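Local coordinates for CobC (Shigella flexneri 2a, PDB 6NRU), which probably removes the 5'-phosphate from adenosylcobalamin 5'-phosphate and from alpha-ribazole 5'-phosphate, a step in building the nucleotide loop of vitamin B12, at residues Pro80-Met85 / Glu132-Arg137; Leu158-Leu163 / Trp172-Asp177. All blocks are in the same frame, centred on the assembly; numbering follows the deposited sequence.

Interaction 1 of 2, residues Pro80-Met85 / Glu132-Arg137; sequences PELNEM and ERFIAR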
loop_
_atom_site.group_PDB
_atom_site.type_symbol
_atom_site.label_atom_id
_atom_site.label_comp_id
_atom_site.label_asym_id
_atom_site.label_seq_id
_atom_site.Cartn_x
_atom_site.Cartn_y
_atom_site.Cartn_z
ATOM N N PRO A 80 1.200 11.546 -2.193
ATOM C CA PRO A 80 1.457 11.433 -0.750
ATOM C C PRO A 80 0.330 10.759 0.009
ATOM O O PRO A 80 0.567 10.257 1.116
ATOM C CB PRO A 80 1.628 12.894 -0.299
ATOM C CG PRO A 80 1.759 13.697 -1.564
ATOM C CD PRO A 80 1.012 12.945 -2.612
ATOM N N GLU A 81 -0.886 10.741 -0.542
ATOM C CA GLU A 81 -1.988 10.025 0.086
ATOM C C GLU A 81 -1.738 8.526 0.130
ATOM O O GLU A 81 -2.280 7.847 1.008
ATOM C CB GLU A 81 -3.297 10.316 -0.651
ATOM C CG GLU A 81 -3.936 11.658 -0.307
ATOM C CD GLU A 81 -3.218 12.837 -0.942
ATOM O OE1 GLU A 81 -2.364 12.610 -1.827
ATOM O OE2 GLU A 81 -3.502 13.991 -0.552
ATOM N N LEU A 82 -0.925 8.002 -0.787
ATOM C CA LEU A 82 -0.586 6.585 -0.827
ATOM C C LEU A 82 0.497 6.203 0.172
ATOM O O LEU A 82 0.880 5.028 0.224
ATOM C CB LEU A 82 -0.138 6.191 -2.240
ATOM C CG LEU A 82 -1.218 6.202 -3.326
ATOM C CD1 LEU A 82 -0.621 5.973 -4.704
ATOM C CD2 LEU A 82 -2.288 5.165 -3.027
ATOM N N ASN A 83 0.991 7.152 0.962
ATOM C CA ASN A 83 2.063 6.874 1.903
ATOM C C ASN A 83 1.597 5.960 3.027
ATOM O O ASN A 83 0.419 5.932 3.392
ATOM C CB ASN A 83 2.596 8.169 2.513
ATOM C CG ASN A 83 3.395 8.982 1.535
ATOM O OD1 ASN A 83 3.738 8.507 0.454
ATOM N ND2 ASN A 83 3.705 10.219 1.906
ATOM N N GLU A 84 2.549 5.218 3.585
ATOM C CA GLU A 84 2.298 4.471 4.806
ATOM C C GLU A 84 1.897 5.428 5.923
ATOM O O GLU A 84 2.219 6.620 5.897
ATOM C CB GLU A 84 3.550 3.677 5.197
ATOM C CG GLU A 84 3.407 2.769 6.413
ATOM C CD GLU A 84 2.265 1.780 6.280
ATOM O OE1 GLU A 84 1.133 2.112 6.688
ATOM O OE2 GLU A 84 2.502 0.668 5.768
HETATM N N MSE A 85 1.158 4.903 6.895
HETATM C CA MSE A 85 0.824 5.657 8.091
HETATM C C MSE A 85 2.098 6.128 8.777
HETATM O O MSE A 85 3.088 5.399 8.814
HETATM C CB MSE A 85 -0.006 4.801 9.043
HETATM C CG MSE A 85 -0.901 5.589 9.974
HETATM SE SE MSE A 85 -2.022 4.413 11.052
HETATM C CE MSE A 85 -0.892 4.293 12.635
ATOM N N GLU A 132 -9.386 8.203 1.845
ATOM C CA GLU A 132 -10.676 8.662 1.344
ATOM C C GLU A 132 -10.506 9.790 0.333
ATOM O O GLU A 132 -11.215 9.838 -0.678
ATOM C CB GLU A 132 -11.557 9.105 2.510
ATOM C CG GLU A 132 -12.345 7.972 3.139
ATOM C CD GLU A 132 -13.596 7.636 2.349
ATOM O OE1 GLU A 132 -14.637 8.296 2.571
ATOM O OE2 GLU A 132 -13.540 6.719 1.502
ATOM N N ARG A 133 -9.568 10.708 0.585
ATOM C CA ARG A 133 -9.314 11.778 -0.374
ATOM C C ARG A 133 -8.755 11.225 -1.675
ATOM O O ARG A 133 -9.094 11.711 -2.760
ATOM C CB ARG A 133 -8.357 12.810 0.223
ATOM C CG ARG A 133 -8.891 13.502 1.464
ATOM C CD ARG A 133 -8.513 14.973 1.498
ATOM N NE ARG A 133 -9.248 15.690 2.535
ATOM C CZ ARG A 133 -10.299 16.468 2.301
ATOM N NH1 ARG A 133 -10.742 16.632 1.061
ATOM N NH2 ARG A 133 -10.908 17.083 3.305
ATOM N N PHE A 134 -7.895 10.208 -1.587
ATOM C CA PHE A 134 -7.387 9.574 -2.796
ATOM C C PHE A 134 -8.515 8.931 -3.588
ATOM O O PHE A 134 -8.548 9.019 -4.821
ATOM C CB PHE A 134 -6.323 8.539 -2.441
ATOM C CG PHE A 134 -5.838 7.752 -3.619
ATOM C CD1 PHE A 134 -4.924 8.301 -4.503
ATOM C CD2 PHE A 134 -6.299 6.467 -3.849
ATOM C CE1 PHE A 134 -4.475 7.584 -5.594
ATOM C CE2 PHE A 134 -5.855 5.742 -4.938
ATOM C CZ PHE A 134 -4.940 6.301 -5.811
ATOM N N ILE A 135 -9.452 8.282 -2.893
ATOM C CA ILE A 135 -10.599 7.682 -3.566
ATOM C C ILE A 135 -11.419 8.751 -4.277
ATOM O O ILE A 135 -11.827 8.576 -5.431
ATOM C CB ILE A 135 -11.452 6.888 -2.559
ATOM C CG1 ILE A 135 -10.711 5.630 -2.105
ATOM C CG2 ILE A 135 -12.796 6.511 -3.161
ATOM C CD1 ILE A 135 -11.482 4.811 -1.104
ATOM N N ALA A 136 -11.658 9.882 -3.606
ATOM C CA ALA A 136 -12.420 10.967 -4.215
ATOM C C ALA A 136 -11.699 11.587 -5.403
ATOM O O ALA A 136 -12.341 12.260 -6.218
ATOM C CB ALA A 136 -12.726 12.047 -3.178
ATOM N N ARG A 137 -10.388 11.374 -5.519
ATOM C CA ARG A 137 -9.592 11.912 -6.612
ATOM C C ARG A 137 -9.585 11.022 -7.848
ATOM O O ARG A 137 -9.023 11.421 -8.873
ATOM C CB ARG A 137 -8.148 12.131 -6.154
ATOM C CG ARG A 137 -7.921 13.413 -5.380
ATOM C CD ARG A 137 -6.455 13.791 -5.408
ATOM N NE ARG A 137 -6.098 14.725 -4.346
ATOM C CZ ARG A 137 -4.871 14.854 -3.852
ATOM N NH1 ARG A 137 -3.883 14.103 -4.326
ATOM N NH2 ARG A 137 -4.628 15.728 -2.885
#
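Leu82 lays its CD2 methyl over the middle of one face of the Phe134 ring, 4.0 Å from the ring centroid and 9° off the ring normal, a CH-pi contact of nearly vertical approach. The methyl therefore meets CE1, CE2 and CZ at much the same distance, CZ being nearest, and no single ring atom carries the touch. Phe134 reaches this place because its CG stands anti to the backbone N (chi1 175°), which sends the ring off helix 124-136 toward the short 3-10 turn of residues 80-82. Both side chains are buried, and both also rest on Ile149 of strand 146-151. A flat aromatic ring offers a broad face and leucine's branched end a methyl to set on it, and both suit a buried place between helix, turn and sheet.

One residue earlier, Glu81 does two jobs. Its CB packs on Phe134 CB at 3.9 Å, where the backbones come closest; beyond that the chain bends at chi2 and turns the carboxylate to Arg137. There OE2 makes a salt bridge with NH2 at 3.1 Å, while OE1 lies 3.3 Å from NH1. The carboxylate and guanidinium planes are 68° apart, so the two groups do not form the flat, paired arrangement of a bidentate bridge. Arg137, extended from CG to NE, crosses the glutamate at about a right angle.

The same loop continues to Glu84, probably the proton donor or acceptor of the active site; its OE1 accepts a hydrogen bond from the N of selenomethionine Met85. Apolar and charged parts are thus separated: the Leu82-Phe134 pair closes the buried side, whereas the partly exposed Glu81-Arg137 bridge rests on charge attraction more than on paired, in-plane hydrogen bonds.

Interaction 2 of 2, residues Leu158-Leu163 / Trp172-Asp177; sequences LLIARL and WHFRVD. With EDO (1,2-ethanediol), chain Q.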
loop_
_atom_site.group_PDB
_atom_site.type_symbol
_atom_site.label_atom_id
_atom_site.label_comp_id
_atom_site.label_asym_id
_atom_site.label_seq_id
_atom_site.Cartn_x
_atom_site.Cartn_y
_atom_site.Cartn_z
ATOM N N LEU A 158 -7.068 -0.995 2.949
ATOM C CA LEU A 158 -8.146 -0.054 3.228
ATOM C C LEU A 158 -8.753 0.493 1.943
ATOM O O LEU A 158 -9.951 0.802 1.905
ATOM C CB LEU A 158 -7.634 1.087 4.103
ATOM C CG LEU A 158 -8.658 2.162 4.460
ATOM C CD1 LEU A 158 -9.851 1.532 5.149
ATOM C CD2 LEU A 158 -8.026 3.226 5.335
ATOM N N LEU A 159 -7.949 0.623 0.887
ATOM C CA LEU A 159 -8.492 1.045 -0.399
ATOM C C LEU A 159 -9.523 0.046 -0.899
ATOM O O LEU A 159 -10.620 0.427 -1.322
ATOM C CB LEU A 159 -7.365 1.217 -1.418
ATOM C CG LEU A 159 -7.792 1.704 -2.803
ATOM C CD1 LEU A 159 -8.112 3.184 -2.769
ATOM C CD2 LEU A 159 -6.716 1.414 -3.831
ATOM N N ILE A 160 -9.189 -1.245 -0.845
ATOM C CA ILE A 160 -10.138 -2.277 -1.249
ATOM C C ILE A 160 -11.417 -2.169 -0.430
ATOM O O ILE A 160 -12.523 -2.136 -0.978
ATOM C CB ILE A 160 -9.507 -3.675 -1.115
ATOM C CG1 ILE A 160 -8.302 -3.816 -2.043
ATOM C CG2 ILE A 160 -10.536 -4.753 -1.420
ATOM C CD1 ILE A 160 -7.538 -5.109 -1.851
ATOM N N ALA A 161 -11.278 -2.088 0.898
ATOM C CA ALA A 161 -12.446 -2.106 1.775
ATOM C C ALA A 161 -13.364 -0.919 1.516
ATOM O O ALA A 161 -14.588 -1.078 1.450
ATOM C CB ALA A 161 -12.007 -2.133 3.239
ATOM N N ARG A 162 -12.799 0.280 1.362
ATOM C CA ARG A 162 -13.646 1.452 1.170
ATOM C C ARG A 162 -14.275 1.477 -0.219
ATOM O O ARG A 162 -15.404 1.961 -0.377
ATOM C CB ARG A 162 -12.844 2.729 1.415
ATOM C CG ARG A 162 -12.380 2.905 2.847
ATOM C CD ARG A 162 -13.548 2.862 3.817
ATOM N NE ARG A 162 -14.406 4.039 3.713
ATOM C CZ ARG A 162 -15.685 4.007 3.350
ATOM N NH1 ARG A 162 -16.264 2.853 3.045
ATOM N NH2 ARG A 162 -16.386 5.133 3.286
ATOM N N LEU A 163 -13.572 0.958 -1.230
ATOM C CA LEU A 163 -14.099 0.987 -2.591
ATOM C C LEU A 163 -15.350 0.127 -2.723
ATOM O O LEU A 163 -16.291 0.502 -3.430
ATOM C CB LEU A 163 -13.032 0.527 -3.581
ATOM C CG LEU A 163 -11.991 1.569 -3.992
ATOM C CD1 LEU A 163 -10.925 0.940 -4.877
ATOM C CD2 LEU A 163 -12.649 2.747 -4.691
ATOM N N TRP A 172 -9.103 -5.284 7.321
ATOM C CA TRP A 172 -8.324 -6.453 7.702
ATOM C C TRP A 172 -8.887 -7.755 7.155
ATOM O O TRP A 172 -8.316 -8.818 7.430
ATOM C CB TRP A 172 -8.218 -6.525 9.224
ATOM C CG TRP A 172 -7.603 -5.297 9.798
ATOM C CD1 TRP A 172 -8.239 -4.305 10.484
ATOM C CD2 TRP A 172 -6.224 -4.911 9.718
ATOM N NE1 TRP A 172 -7.341 -3.330 10.846
ATOM C CE2 TRP A 172 -6.097 -3.679 10.387
ATOM C CE3 TRP A 172 -5.087 -5.490 9.150
ATOM C CZ2 TRP A 172 -4.878 -3.017 10.504
ATOM C CZ3 TRP A 172 -3.878 -4.831 9.266
ATOM C CH2 TRP A 172 -3.783 -3.608 9.938
ATOM N N HIS A 173 -9.983 -7.706 6.399
ATOM C CA HIS A 173 -10.450 -8.879 5.674
ATOM C C HIS A 173 -9.682 -9.107 4.378
ATOM O O HIS A 173 -9.859 -10.156 3.749
ATOM C CB HIS A 173 -11.945 -8.755 5.361
ATOM C CG HIS A 173 -12.831 -8.840 6.566
ATOM N ND1 HIS A 173 -12.865 -9.944 7.391
ATOM C CD2 HIS A 173 -13.732 -7.965 7.072
ATOM C CE1 HIS A 173 -13.741 -9.741 8.359
ATOM N NE2 HIS A 173 -14.282 -8.547 8.188
ATOM N N PHE A 174 -8.834 -8.153 3.969
ATOM C CA PHE A 174 -8.097 -8.206 2.703
ATOM C C PHE A 174 -6.630 -7.893 2.977
ATOM O O PHE A 174 -6.171 -6.776 2.730
ATOM C CB PHE A 174 -8.680 -7.230 1.677
ATOM C CG PHE A 174 -10.173 -7.158 1.686
ATOM C CD1 PHE A 174 -10.923 -8.017 0.902
ATOM C CD2 PHE A 174 -10.831 -6.226 2.473
ATOM C CE1 PHE A 174 -12.302 -7.953 0.906
ATOM C CE2 PHE A 174 -12.208 -6.157 2.483
ATOM C CZ PHE A 174 -12.945 -7.019 1.698
ATOM N N ARG A 175 -5.890 -8.879 3.473
ATOM C CA ARG A 175 -4.452 -8.707 3.619
ATOM C C ARG A 175 -3.787 -8.722 2.248
ATOM O O ARG A 175 -3.999 -9.643 1.453
ATOM C CB ARG A 175 -3.872 -9.802 4.511
ATOM C CG ARG A 175 -3.818 -9.429 5.983
ATOM C CD ARG A 175 -2.528 -9.911 6.632
ATOM N NE ARG A 175 -2.658 -11.254 7.195
ATOM C CZ ARG A 175 -2.024 -12.328 6.733
ATOM N NH1 ARG A 175 -1.207 -12.225 5.692
ATOM N NH2 ARG A 175 -2.205 -13.506 7.314
ATOM N N VAL A 176 -2.988 -7.697 1.965
ATOM C CA VAL A 176 -2.301 -7.557 0.685
ATOM C C VAL A 176 -0.865 -8.031 0.859
ATOM O O VAL A 176 -0.121 -7.497 1.690
ATOM C CB VAL A 176 -2.355 -6.109 0.175
ATOM C CG1 VAL A 176 -1.540 -5.967 -1.098
ATOM C CG2 VAL A 176 -3.799 -5.689 -0.063
ATOM N N ASP A 177 -0.471 -9.021 0.062
ATOM C CA ASP A 177 0.777 -9.748 0.238
ATOM C C ASP A 177 1.898 -9.178 -0.622
ATOM O O ASP A 177 1.669 -8.526 -1.644
ATOM C CB ASP A 177 0.584 -11.227 -0.095
ATOM C CG ASP A 177 -0.254 -11.942 0.930
ATOM O OD1 ASP A 177 -0.786 -11.270 1.838
ATOM O OD2 ASP A 177 -0.378 -13.178 0.830
HETATM C C1 EDO Q . -19.853 4.425 1.584
HETATM O O1 EDO Q . -18.573 3.908 1.202
HETATM C C2 EDO Q . -19.692 5.456 2.696
HETATM O O2 EDO Q . -19.357 4.795 3.924
#
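Phe174 takes the CG2 methyl of Ile160 over one ring face, 4.0 Å from the centroid and 14° off the normal, shifted toward the CG side of the ring. On the opposite face lies CB of its own neighbour His173, so the ring is held between two aliphatic groups. Ile160 can serve two partners because it branches at CB: CG2, anti to the backbone N, meets the ring, while CD1 on the other arm makes a looser touch on Val176 CG2 at 4.2 Å. Ala161, small enough to let the ring lie close to the helix, brings its CB to 4.1 Å from Phe174 CE2.

While the Val176 side chain packs, its backbone N and O are satisfied by Gln153 and Arg10. In contrast to this buried apolar packing, Arg162 takes no part in it and is partly exposed: its NH1 donates to O1 of an ethanediol at 3.1 Å, a bent bond (137°) to what is probably a crystallisation additive, and also bonds Met166 O. With no hydrogen bond or salt bridge joining the two segments, their direct contact relies on shape and dispersion.

The two contacts follow one another along the chain, interaction 1 closing before interaction 2 opens, with centres 14 Å apart. They meet where helix 124-136 packs against helix 153-163: Leu159 CD1 touches Ile135 CG1 at 3.6 Å, and Glu132 OE2 forms a long, weak ion pair with Arg162 NE. Both also rest on the central sheet, Leu82 and Phe134 on strand 146-151, Leu159 and Ile160 on its neighbour 5-10. Each helix packs on a loop that runs near the probable catalytic residues of this histidine phosphatase fold: Glu84 lies in segment 80-85, and in the loop before strand 181-187 the Val176 side chain is about 9 Å from that of His11.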